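Local atomic coordinates of GCN5-related N-acetyltransferase (Kribbella flavida, PDB entry 4MY0), a protein that binds acetyl-coenzyme A and, as a GCN5-related N-acetyltransferase, probably transfers its acetyl group to amines, possibly those of aminoglycosides. Residues A120-T125 / P386-Y391; F71-G76 / V80-I85. All blocks are in the same frame, centred on the assembly; numbering follows the deposited sequence.

Contact 1: A120-T125 / P386-Y391; sequences ALYPAT and PYMLDY. With AC8 ([(2R,3R,4R,5R)-5-(6-amino-9H-purin-9-yl)-3,4-bis(phosphonooxy)tetrahydrofuran-2-yl]methyl (3R)-3-hydroxy-2,2-dimethyl-4-oxo-4-({3-oxo-3-[(2-sulfanylethyl)amino]propyl}amino)butyl dihydrogen diphosphate), chain L; TRS (2-amino-2-hydroxymethyl-propane-1,3-diol), chain M.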
ATOM      1  N   ALA C 120     -17.873 -30.534  12.024  1.00 21.48           N
ATOM      2  CA  ALA C 120     -16.809 -29.551  11.854  1.00 21.41           C
ATOM      3  C   ALA C 120     -17.363 -28.226  11.317  1.00 20.77           C
ATOM      4  O   ALA C 120     -18.455 -28.183  10.740  1.00 20.22           O
ATOM      5  CB  ALA C 120     -15.684 -30.096  10.935  1.00 18.39           C
ATOM      6  N   LEU C 121     -16.603 -27.154  11.524  1.00 19.27           N
ATOM      7  CA  LEU C 121     -16.954 -25.829  11.021  1.00 19.07           C
ATOM      8  C   LEU C 121     -15.749 -24.895  11.104  1.00 21.02           C
ATOM      9  O   LEU C 121     -14.808 -25.144  11.878  1.00 19.19           O
ATOM     10  CB  LEU C 121     -18.108 -25.230  11.838  1.00 17.59           C
ATOM     11  CG  LEU C 121     -17.907 -25.135  13.365  1.00 20.01           C
ATOM     12  CD1 LEU C 121     -17.234 -23.837  13.803  1.00 18.55           C
ATOM     13  CD2 LEU C 121     -19.243 -25.330  14.113  1.00 21.26           C
ATOM     14  N   TYR C 122     -15.798 -23.831  10.303  1.00 16.51           N
ATOM     15  CA  TYR C 122     -14.862 -22.717  10.359  1.00 16.84           C
ATOM     16  C   TYR C 122     -15.530 -21.607  11.160  1.00 19.58           C
ATOM     17  O   TYR C 122     -16.474 -20.973  10.676  1.00 20.73           O
ATOM     18  CB  TYR C 122     -14.594 -22.185   8.945  1.00 18.89           C
ATOM     19  CG  TYR C 122     -13.660 -23.048   8.120  1.00 20.85           C
ATOM     20  CD1 TYR C 122     -12.289 -22.804   8.110  1.00 19.58           C
ATOM     21  CD2 TYR C 122     -14.146 -24.098   7.352  1.00 24.22           C
ATOM     22  CE1 TYR C 122     -11.420 -23.600   7.346  1.00 23.86           C
ATOM     23  CE2 TYR C 122     -13.297 -24.898   6.593  1.00 24.07           C
ATOM     24  CZ  TYR C 122     -11.939 -24.642   6.596  1.00 24.69           C
ATOM     25  OH  TYR C 122     -11.105 -25.442   5.846  1.00 21.06           O
ATOM     26  N   PRO C 123     -15.046 -21.359  12.382  1.00 22.65           N
ATOM     27  CA  PRO C 123     -15.719 -20.411  13.284  1.00 20.27           C
ATOM     28  C   PRO C 123     -15.296 -18.966  13.034  1.00 22.58           C
ATOM     29  O   PRO C 123     -14.100 -18.708  12.824  1.00 24.09           O
ATOM     30  CB  PRO C 123     -15.212 -20.847  14.666  1.00 21.57           C
ATOM     31  CG  PRO C 123     -13.769 -21.314  14.385  1.00 21.66           C
ATOM     32  CD  PRO C 123     -13.864 -21.994  13.006  1.00 21.06           C
ATOM     33  N   ALA C 124     -16.246 -18.028  13.061  1.00 22.95           N
ATOM     34  CA  ALA C 124     -15.885 -16.609  12.938  1.00 26.86           C
ATOM     35  C   ALA C 124     -15.434 -16.085  14.300  1.00 25.37           C
ATOM     36  O   ALA C 124     -14.629 -15.172  14.390  1.00 23.10           O
ATOM     37  CB  ALA C 124     -17.053 -15.801  12.421  1.00 26.22           C
ATOM     38  N   THR C 125     -15.998 -16.660  15.356  1.00 25.47           N
ATOM     39  CA  THR C 125     -15.594 -16.368  16.718  1.00 23.73           C
ATOM     40  C   THR C 125     -15.559 -17.698  17.446  1.00 26.10           C
ATOM     41  O   THR C 125     -16.471 -18.513  17.300  1.00 24.40           O
ATOM     42  CB  THR C 125     -16.578 -15.416  17.427  1.00 26.18           C
ATOM     43  OG1 THR C 125     -16.380 -15.496  18.845  1.00 23.51           O
ATOM     44  CG2 THR C 125     -18.040 -15.785  17.105  1.00 23.65           C
ATOM     45  N   PRO C 386      -3.982 -33.255   9.941  1.00 29.15           N
ATOM     46  CA  PRO C 386      -5.264 -33.083   9.246  1.00 25.06           C
ATOM     47  C   PRO C 386      -5.330 -31.735   8.565  1.00 25.55           C
ATOM     48  O   PRO C 386      -4.893 -30.725   9.128  1.00 26.70           O
ATOM     49  CB  PRO C 386      -6.307 -33.163  10.375  1.00 24.39           C
ATOM     50  CG  PRO C 386      -5.544 -32.882  11.634  1.00 29.39           C
ATOM     51  CD  PRO C 386      -4.138 -33.336  11.406  1.00 30.19           C
ATOM     52  N   TYR C 387      -5.863 -31.724   7.351  1.00 23.51           N
ATOM     53  CA  TYR C 387      -6.047 -30.474   6.633  1.00 23.07           C
ATOM     54  C   TYR C 387      -7.219 -30.642   5.696  1.00 25.38           C
ATOM     55  O   TYR C 387      -7.726 -31.753   5.495  1.00 25.05           O
ATOM     56  CB  TYR C 387      -4.797 -30.107   5.829  1.00 23.27           C
ATOM     57  CG  TYR C 387      -4.566 -31.000   4.627  1.00 30.27           C
ATOM     58  CD1 TYR C 387      -4.921 -30.584   3.342  1.00 33.84           C
ATOM     59  CD2 TYR C 387      -3.999 -32.263   4.775  1.00 33.61           C
ATOM     60  CE1 TYR C 387      -4.711 -31.407   2.232  1.00 36.22           C
ATOM     61  CE2 TYR C 387      -3.788 -33.093   3.670  1.00 38.29           C
ATOM     62  CZ  TYR C 387      -4.145 -32.653   2.404  1.00 37.89           C
ATOM     63  OH  TYR C 387      -3.939 -33.462   1.313  1.00 41.62           O
HETATM   64  N   MSE C 388      -7.617 -29.530   5.099  1.00 17.73           N
HETATM   65  CA  MSE C 388      -8.778 -29.477   4.241  1.00 20.52           C
HETATM   66  C   MSE C 388      -8.397 -28.553   3.094  1.00 23.38           C
HETATM   67  O   MSE C 388      -7.602 -27.625   3.289  1.00 22.53           O
HETATM   68  CB  MSE C 388      -9.935 -28.844   5.026  1.00 23.00           C
HETATM   69  CG  MSE C 388     -11.292 -29.321   4.648  1.00 34.19           C
HETATM   70 SE   MSE C 388     -12.562 -28.418   5.809  0.68 30.77          SE
HETATM   71  CE  MSE C 388     -12.555 -29.656   7.279  1.00 22.14           C
ATOM     72  N   LEU C 389      -8.957 -28.785   1.911  1.00 23.96           N
ATOM     73  CA  LEU C 389      -8.727 -27.884   0.783  1.00 27.42           C
ATOM     74  C   LEU C 389      -9.809 -26.817   0.706  1.00 26.45           C
ATOM     75  O   LEU C 389      -9.582 -25.725   0.174  1.00 29.51           O
ATOM     76  CB  LEU C 389      -8.679 -28.667  -0.531  1.00 24.66           C
ATOM     77  CG  LEU C 389      -7.659 -29.794  -0.483  1.00 24.34           C
ATOM     78  CD1 LEU C 389      -7.832 -30.726  -1.686  1.00 28.08           C
ATOM     79  CD2 LEU C 389      -6.225 -29.236  -0.392  1.00 19.60           C
ATOM     80  N   ASP C 390     -10.984 -27.127   1.245  1.00 26.70           N
ATOM     81  CA  ASP C 390     -12.142 -26.263   1.056  1.00 30.81           C
ATOM     82  C   ASP C 390     -12.458 -25.438   2.294  1.00 28.40           C
ATOM     83  O   ASP C 390     -12.132 -25.829   3.414  1.00 28.36           O
ATOM     84  CB  ASP C 390     -13.381 -27.097   0.696  1.00 43.02           C
ATOM     85  CG  ASP C 390     -13.124 -28.079  -0.434  1.00 52.46           C
ATOM     86  OD1 ASP C 390     -13.038 -27.638  -1.599  1.00 57.75           O
ATOM     87  OD2 ASP C 390     -13.015 -29.295  -0.155  1.00 56.52           O
ATOM     88  N   TYR C 391     -13.112 -24.302   2.075  1.00 26.94           N
ATOM     89  CA  TYR C 391     -13.738 -23.540   3.143  1.00 25.83           C
ATOM     90  C   TYR C 391     -15.243 -23.705   2.979  1.00 25.87           C
ATOM     91  O   TYR C 391     -15.721 -23.853   1.851  1.00 27.31           O
ATOM     92  CB  TYR C 391     -13.370 -22.061   3.005  1.00 25.62           C
ATOM     93  CG  TYR C 391     -14.109 -21.172   3.969  1.00 24.43           C
ATOM     94  CD1 TYR C 391     -13.627 -20.963   5.249  1.00 25.14           C
ATOM     95  CD2 TYR C 391     -15.306 -20.558   3.606  1.00 27.77           C
ATOM     96  CE1 TYR C 391     -14.309 -20.150   6.149  1.00 27.97           C
ATOM     97  CE2 TYR C 391     -15.992 -19.751   4.492  1.00 26.92           C
ATOM     98  CZ  TYR C 391     -15.489 -19.553   5.768  1.00 29.54           C
ATOM     99  OH  TYR C 391     -16.174 -18.750   6.670  1.00 31.44           O
TER
HETATM  100  N1A AC8 L 400     -17.191 -12.039  20.547  1.00 23.19           N
HETATM  101  O1A AC8 L 400     -25.554 -17.829  22.519  1.00 21.14           O
HETATM  102  P1A AC8 L 400     -24.915 -16.450  22.572  1.00 20.76           P
HETATM  103  C1B AC8 L 400     -20.130 -15.260  23.232  1.00 23.95           C
HETATM  104  S1P AC8 L 400     -19.446 -18.791  12.568  1.00 23.81           S
HETATM  105  C2A AC8 L 400     -16.911 -12.667  21.705  1.00 22.28           C
HETATM  106  O2A AC8 L 400     -25.732 -15.322  23.136  1.00 17.21           O
HETATM  107  P2A AC8 L 400     -25.135 -15.319  19.933  1.00 20.04           P
HETATM  108  C2B AC8 L 400     -21.102 -14.828  24.307  1.00 24.68           C
HETATM  109  O2B AC8 L 400     -20.479 -13.875  25.178  1.00 29.90           O
HETATM  110  O2C AC8 L 400     -22.461 -13.379  26.634  1.00 70.56           O
HETATM  111  C2P AC8 L 400     -20.445 -17.431  13.268  1.00 24.40           C
HETATM  112  N3A AC8 L 400     -17.814 -13.479  22.273  1.00 21.91           N
HETATM  113  O3A AC8 L 400     -24.390 -16.152  21.091  1.00 23.57           O
HETATM  114  C3B AC8 L 400     -21.400 -16.160  25.002  1.00 23.31           C
HETATM  115  O3B AC8 L 400     -20.309 -16.486  25.870  1.00 27.38           O
HETATM  116  P3B AC8 L 400     -20.294 -16.291  27.482  1.00 70.38           P
HETATM  117  O3C AC8 L 400     -21.836 -11.848  24.740  1.00 71.19           O
HETATM  118  C3P AC8 L 400     -20.941 -16.743  12.016  1.00 28.57           C
HETATM  119  C4A AC8 L 400     -19.021 -13.675  21.675  1.00 23.41           C
HETATM  120  O4A AC8 L 400     -26.621 -15.602  19.992  1.00 19.20           O
HETATM  121  C4B AC8 L 400     -21.317 -17.194  23.895  1.00 25.11           C
HETATM  122  O4B AC8 L 400     -20.560 -16.574  22.849  1.00 19.76           O
HETATM  123  O4C AC8 L 400     -20.347 -11.975  26.773  1.00 70.24           O
HETATM  124  P4C AC8 L 400     -21.342 -12.688  25.888  1.00 69.25           P
HETATM  125  N4P AC8 L 400     -21.767 -15.551  12.183  1.00 25.14           N
HETATM  126  C5A AC8 L 400     -19.323 -13.044  20.478  1.00 26.90           C
HETATM  127  O5A AC8 L 400     -24.623 -13.908  19.975  1.00 19.76           O
HETATM  128  C5B AC8 L 400     -22.684 -17.605  23.358  1.00 22.57           C
HETATM  129  O5B AC8 L 400     -23.527 -16.459  23.375  1.00 24.35           O
HETATM  130  C5P AC8 L 400     -21.416 -14.336  12.588  1.00 22.56           C
HETATM  131  O5P AC8 L 400     -20.274 -14.095  12.965  1.00 20.98           O
HETATM  132  C6A AC8 L 400     -18.370 -12.206  19.908  1.00 23.11           C
HETATM  133  N6A AC8 L 400     -18.622 -11.561  18.740  1.00 22.49           N
HETATM  134  O6A AC8 L 400     -24.515 -16.016  18.628  1.00 20.65           O
HETATM  135  C6P AC8 L 400     -22.502 -13.287  12.534  1.00 20.66           C
HETATM  136  N7A AC8 L 400     -20.578 -13.407  20.120  1.00 27.11           N
HETATM  137  O7A AC8 L 400     -20.755 -14.882  27.774  1.00 66.54           O
HETATM  138  C7P AC8 L 400     -22.450 -12.209  13.626  1.00 20.09           C
HETATM  139  C8A AC8 L 400     -21.038 -14.257  21.075  1.00 28.59           C
HETATM  140  O8A AC8 L 400     -21.230 -17.367  27.997  1.00 68.78           O
HETATM  141  N8P AC8 L 400     -22.725 -12.869  14.906  1.00 18.92           N
HETATM  142  N9A AC8 L 400     -20.088 -14.401  22.022  1.00 24.30           N
HETATM  143  O9A AC8 L 400     -18.837 -16.510  27.827  1.00 72.01           O
HETATM  144  C9P AC8 L 400     -23.768 -13.630  15.230  1.00 24.14           C
HETATM  145  O9P AC8 L 400     -24.660 -13.839  14.423  1.00 19.56           O
HETATM  146  CAP AC8 L 400     -23.850 -14.224  16.627  1.00 21.27           C
HETATM  147  OAP AC8 L 400     -23.408 -13.266  17.590  1.00 24.03           O
HETATM  148  CBP AC8 L 400     -23.015 -15.496  16.819  1.00 17.42           C
HETATM  149  CCP AC8 L 400     -23.127 -15.918  18.293  1.00 20.75           C
HETATM  150  CDP AC8 L 400     -23.550 -16.620  15.938  1.00 16.46           C
HETATM  151  CEP AC8 L 400     -21.549 -15.256  16.495  1.00 14.19           C
HETATM  152  C   TRS M 401     -19.425 -19.485   8.411  1.00 26.36           C
HETATM  153  C1  TRS M 401     -19.778 -19.766   6.948  1.00 25.80           C
HETATM  154  C2  TRS M 401     -18.573 -18.242   8.674  1.00 23.86           C
HETATM  155  C3  TRS M 401     -19.777 -20.468   9.534  1.00 19.75           C
HETATM  156  N   TRS M 401     -18.164 -20.306   8.243  1.00 20.84           N
HETATM  157  O1  TRS M 401     -20.492 -21.000   6.823  1.00 25.17           O
HETATM  158  O2  TRS M 401     -17.970 -18.311   9.964  1.00 20.03           O
HETATM  159  O3  TRS M 401     -21.012 -20.039  10.136  1.00 19.01           O
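Y122, just past strand 118-121, reaches to the chain's C-terminal tail, where Y391 lies over one face of its ring and M388 and D390 meet its hydroxyl end. CD1 of Y391 sits 3.5 Å from CG of Y122, offset toward the rim of that ring. The planes are inclined at 47°, an oblique aromatic pair. The Y391 ring crosses Y122 obliquely because chi1 (173°) turns CG away from the backbone N, and CE1 of Y391 comes 3.5 Å from CB of Y122. At the far end, OH of Y122 gives a weak hydrogen bond to O of D390 (2.7 Å), while SE of selenomethionine M388 makes an oblique Met-aromatic contact, 3.7 Å from CE2 of Y122. W280 meets the Y122 ring edge-to-face. A Tris molecule, probably from the crystallisation liquor, spans the two segments: its N donates to O of Y122 and to OH of Y391, each at 3.0 Å, and it also bonds F392 OXT. Next to it, N of A124 lies 3.3 Å from S1P of AC8, a coenzyme A-like ligand phosphorylated at both ribose hydroxyls. Through the Tris the C-terminal tail borders the acetyl-CoA site of the N-terminal GNAT domain.

Contact 2: F71-G76 / V80-I85; sequences FQQWWG and VPMAGI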
ATOM      1  N   PHE C  71     -21.607 -34.051   4.886  1.00 28.56           N
ATOM      2  CA  PHE C  71     -20.278 -34.401   4.382  1.00 27.27           C
ATOM      3  C   PHE C  71     -19.882 -35.792   4.830  1.00 27.88           C
ATOM      4  O   PHE C  71     -20.563 -36.404   5.646  1.00 28.30           O
ATOM      5  CB  PHE C  71     -19.223 -33.465   4.962  1.00 22.38           C
ATOM      6  CG  PHE C  71     -19.231 -32.075   4.391  1.00 23.07           C
ATOM      7  CD1 PHE C  71     -19.383 -31.858   3.029  1.00 26.61           C
ATOM      8  CD2 PHE C  71     -19.040 -30.982   5.231  1.00 22.11           C
ATOM      9  CE1 PHE C  71     -19.361 -30.561   2.510  1.00 30.96           C
ATOM     10  CE2 PHE C  71     -19.014 -29.682   4.728  1.00 27.24           C
ATOM     11  CZ  PHE C  71     -19.185 -29.472   3.362  1.00 30.35           C
ATOM     12  N   GLN C  72     -18.759 -36.273   4.298  1.00 29.40           N
ATOM     13  CA  GLN C  72     -17.957 -37.274   4.986  1.00 31.67           C
ATOM     14  C   GLN C  72     -16.607 -36.607   5.188  1.00 29.07           C
ATOM     15  O   GLN C  72     -16.295 -35.617   4.509  1.00 27.24           O
ATOM     16  CB  GLN C  72     -17.820 -38.568   4.173  1.00 34.16           C
ATOM     17  CG  GLN C  72     -19.155 -39.163   3.736  1.00 41.03           C
ATOM     18  CD  GLN C  72     -19.076 -40.648   3.484  1.00 47.84           C
ATOM     19  OE1 GLN C  72     -18.868 -41.432   4.410  1.00 52.86           O
ATOM     20  NE2 GLN C  72     -19.248 -41.052   2.230  1.00 51.37           N
ATOM     21  N   GLN C  73     -15.811 -37.110   6.127  1.00 24.81           N
ATOM     22  CA  GLN C  73     -14.492 -36.526   6.361  1.00 23.42           C
ATOM     23  C   GLN C  73     -13.474 -37.639   6.528  1.00 28.24           C
ATOM     24  O   GLN C  73     -13.721 -38.633   7.220  1.00 24.59           O
ATOM     25  CB  GLN C  73     -14.487 -35.588   7.572  1.00 22.34           C
ATOM     26  CG  GLN C  73     -13.258 -34.669   7.616  1.00 26.47           C
ATOM     27  CD  GLN C  73     -13.230 -33.789   8.847  1.00 28.11           C
ATOM     28  OE1 GLN C  73     -13.768 -34.152   9.891  1.00 28.65           O
ATOM     29  NE2 GLN C  73     -12.604 -32.622   8.729  1.00 24.65           N
ATOM     30  N   TRP C  74     -12.339 -37.490   5.861  1.00 24.59           N
ATOM     31  CA  TRP C  74     -11.301 -38.510   5.940  1.00 29.18           C
ATOM     32  C   TRP C  74     -10.645 -38.451   7.312  1.00 29.33           C
ATOM     33  O   TRP C  74     -10.316 -37.367   7.796  1.00 26.01           O
ATOM     34  CB  TRP C  74     -10.250 -38.266   4.858  1.00 26.13           C
ATOM     35  CG  TRP C  74     -10.703 -38.656   3.471  1.00 27.05           C
ATOM     36  CD1 TRP C  74     -11.247 -37.839   2.516  1.00 27.01           C
ATOM     37  CD2 TRP C  74     -10.633 -39.963   2.890  1.00 28.34           C
ATOM     38  NE1 TRP C  74     -11.516 -38.564   1.377  1.00 28.24           N
ATOM     39  CE2 TRP C  74     -11.148 -39.871   1.579  1.00 29.06           C
ATOM     40  CE3 TRP C  74     -10.186 -41.205   3.354  1.00 29.07           C
ATOM     41  CZ2 TRP C  74     -11.233 -40.975   0.728  1.00 30.49           C
ATOM     42  CZ3 TRP C  74     -10.258 -42.300   2.506  1.00 30.44           C
ATOM     43  CH2 TRP C  74     -10.779 -42.179   1.207  1.00 31.14           C
ATOM     44  N   TRP C  75     -10.477 -39.610   7.943  1.00 25.70           N
ATOM     45  CA  TRP C  75      -9.674 -39.690   9.160  1.00 27.43           C
ATOM     46  C   TRP C  75      -8.846 -40.962   9.148  1.00 28.78           C
ATOM     47  O   TRP C  75      -9.396 -42.083   9.149  1.00 27.99           O
ATOM     48  CB  TRP C  75     -10.549 -39.594  10.415  1.00 26.58           C
ATOM     49  CG  TRP C  75     -11.019 -38.183  10.672  1.00 26.72           C
ATOM     50  CD1 TRP C  75     -12.271 -37.678  10.438  1.00 23.31           C
ATOM     51  CD2 TRP C  75     -10.236 -37.094  11.181  1.00 23.72           C
ATOM     52  NE1 TRP C  75     -12.316 -36.349  10.790  1.00 23.65           N
ATOM     53  CE2 TRP C  75     -11.077 -35.962  11.243  1.00 24.31           C
ATOM     54  CE3 TRP C  75      -8.907 -36.966  11.598  1.00 23.76           C
ATOM     55  CZ2 TRP C  75     -10.631 -34.717  11.705  1.00 21.76           C
ATOM     56  CZ3 TRP C  75      -8.461 -35.720  12.049  1.00 23.17           C
ATOM     57  CH2 TRP C  75      -9.321 -34.618  12.102  1.00 25.64           C
ATOM     58  N   GLY C  76      -7.523 -40.783   9.107  1.00 27.32           N
ATOM     59  CA  GLY C  76      -6.598 -41.900   8.972  1.00 28.63           C
ATOM     60  C   GLY C  76      -6.915 -42.774   7.780  1.00 29.47           C
ATOM     61  O   GLY C  76      -6.836 -44.001   7.858  1.00 30.50           O
ATOM     62  N   VAL C  80     -15.497 -40.786   7.339  1.00 26.14           N
ATOM     63  CA  VAL C  80     -16.371 -40.717   8.502  1.00 25.75           C
ATOM     64  C   VAL C  80     -17.484 -39.710   8.216  1.00 25.44           C
ATOM     65  O   VAL C  80     -17.194 -38.570   7.838  1.00 24.28           O
ATOM     66  CB  VAL C  80     -15.587 -40.252   9.751  1.00 27.27           C
ATOM     67  CG1 VAL C  80     -16.450 -40.364  11.012  1.00 24.99           C
ATOM     68  CG2 VAL C  80     -14.277 -41.045   9.896  1.00 25.71           C
ATOM     69  N   PRO C  81     -18.758 -40.130   8.377  1.00 27.12           N
ATOM     70  CA  PRO C  81     -19.870 -39.191   8.138  1.00 28.29           C
ATOM     71  C   PRO C  81     -19.711 -37.968   9.042  1.00 30.67           C
ATOM     72  O   PRO C  81     -19.303 -38.119  10.200  1.00 28.81           O
ATOM     73  CB  PRO C  81     -21.113 -39.998   8.525  1.00 29.38           C
ATOM     74  CG  PRO C  81     -20.686 -41.481   8.348  1.00 27.77           C
ATOM     75  CD  PRO C  81     -19.225 -41.471   8.786  1.00 26.75           C
HETATM   76  N   MSE C  82     -19.988 -36.778   8.522  1.00 23.13           N
HETATM   77  CA  MSE C  82     -19.643 -35.573   9.254  1.00 22.00           C
HETATM   78  C   MSE C  82     -20.658 -34.466   9.030  1.00 26.16           C
HETATM   79  O   MSE C  82     -21.100 -34.243   7.904  1.00 24.70           O
HETATM   80  CB  MSE C  82     -18.243 -35.101   8.846  1.00 22.23           C
HETATM   81  CG  MSE C  82     -17.728 -33.944   9.692  1.00 21.91           C
HETATM   82 SE   MSE C  82     -18.058 -32.231   8.813  0.74 28.83          SE
HETATM   83  CE  MSE C  82     -16.422 -32.240   7.760  1.00 20.95           C
ATOM     84  N   ALA C  83     -21.034 -33.771  10.098  1.00 24.61           N
ATOM     85  CA  ALA C  83     -21.985 -32.671   9.977  1.00 22.69           C
ATOM     86  C   ALA C  83     -21.238 -31.347   9.847  1.00 21.80           C
ATOM     87  O   ALA C  83     -20.720 -30.822  10.836  1.00 22.07           O
ATOM     88  CB  ALA C  83     -22.904 -32.630  11.184  1.00 21.98           C
ATOM     89  N   GLY C  84     -21.194 -30.788   8.646  1.00 19.59           N
ATOM     90  CA  GLY C  84     -20.459 -29.538   8.454  1.00 24.24           C
ATOM     91  C   GLY C  84     -21.372 -28.340   8.664  1.00 24.21           C
ATOM     92  O   GLY C  84     -22.288 -28.116   7.876  1.00 25.78           O
ATOM     93  N   ILE C  85     -21.129 -27.570   9.722  1.00 21.10           N
ATOM     94  CA  ILE C  85     -22.039 -26.493  10.099  1.00 20.96           C
ATOM     95  C   ILE C  85     -21.690 -25.224   9.319  1.00 20.92           C
ATOM     96  O   ILE C  85     -20.524 -24.813   9.282  1.00 20.31           O
ATOM     97  CB  ILE C  85     -21.996 -26.215  11.634  1.00 20.08           C
ATOM     98  CG1 ILE C  85     -21.999 -27.530  12.425  1.00 17.38           C
ATOM     99  CG2 ILE C  85     -23.182 -25.303  12.067  1.00 17.72           C
ATOM    100  CD1 ILE C  85     -23.124 -28.552  12.032  1.00 19.49           C
TER
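F71 and M82, facing each other as an antiparallel hydrogen-bonded pair, send their side chains side by side to the same face of the sheet. The F71 ring presents its edge to selenomethionine M82, with SE in the ring plane 3.9 Å from CD2 of F71, a Met-aromatic contact. The M82 chain leaves with CG anti to the backbone N but bends at chi2 and chi3, which folds CE back between F71 and Q73. There CE meets CD of Q73 at 3.7 Å. G84 comes close to the F71 ring through its CA, 3.8 Å from CD2 of F71. The two segments belong to the beta hairpin of strands 61-75 and 78-90 in the GNAT domain. V80 and Q73 exchange backbone bonds, N of Q73 to O of V80 at 2.6 Å and N of V80 to O of Q73 at 2.8 Å. At the F71-M82 pair, N of M82 bonds O of F71 with a fairly straight N-H...O but from above the carbonyl plane, whereas the return bond from N of F71 is weak. Q73 is extended (chi2 -177°), carrying its amide along the face to W75, whose NE1 donates to OE1 of Q73 from above the carbonyl plane; NE2 of Q73 is held by O of G186, so both ends of this buried amide are bonded. CG2 of V80 lies at the edge of the W75 indole, 4.0 Å from CD1. On the other face, the Q72 side chain passes the P81 ring in a looser contact.

Contact 2 is a buried, local pairing between hairpin neighbours, whereas contact 1 is partly buried and brings together segments 261 residues apart, tying the C-terminal tail to the GNAT domain. They meet through the sheet: strand 118-121 runs parallel to strand 78-90, with probable backbone hydrogen bonds joining A120 with A83 and I85, and M388 also packs on Q73. Regular backbone bonds set the register of 71-76 with 80-85, and side chains fill in around them. By contrast, 120-125 and 386-391 share no backbone-to-backbone ladder and rely on tyrosine rings and selenomethionine, with a Tris, probably from the crystallisation liquor, bridging the two. Contact 1 adjoins the coenzyme-like ligand; contact 2 does not touch it.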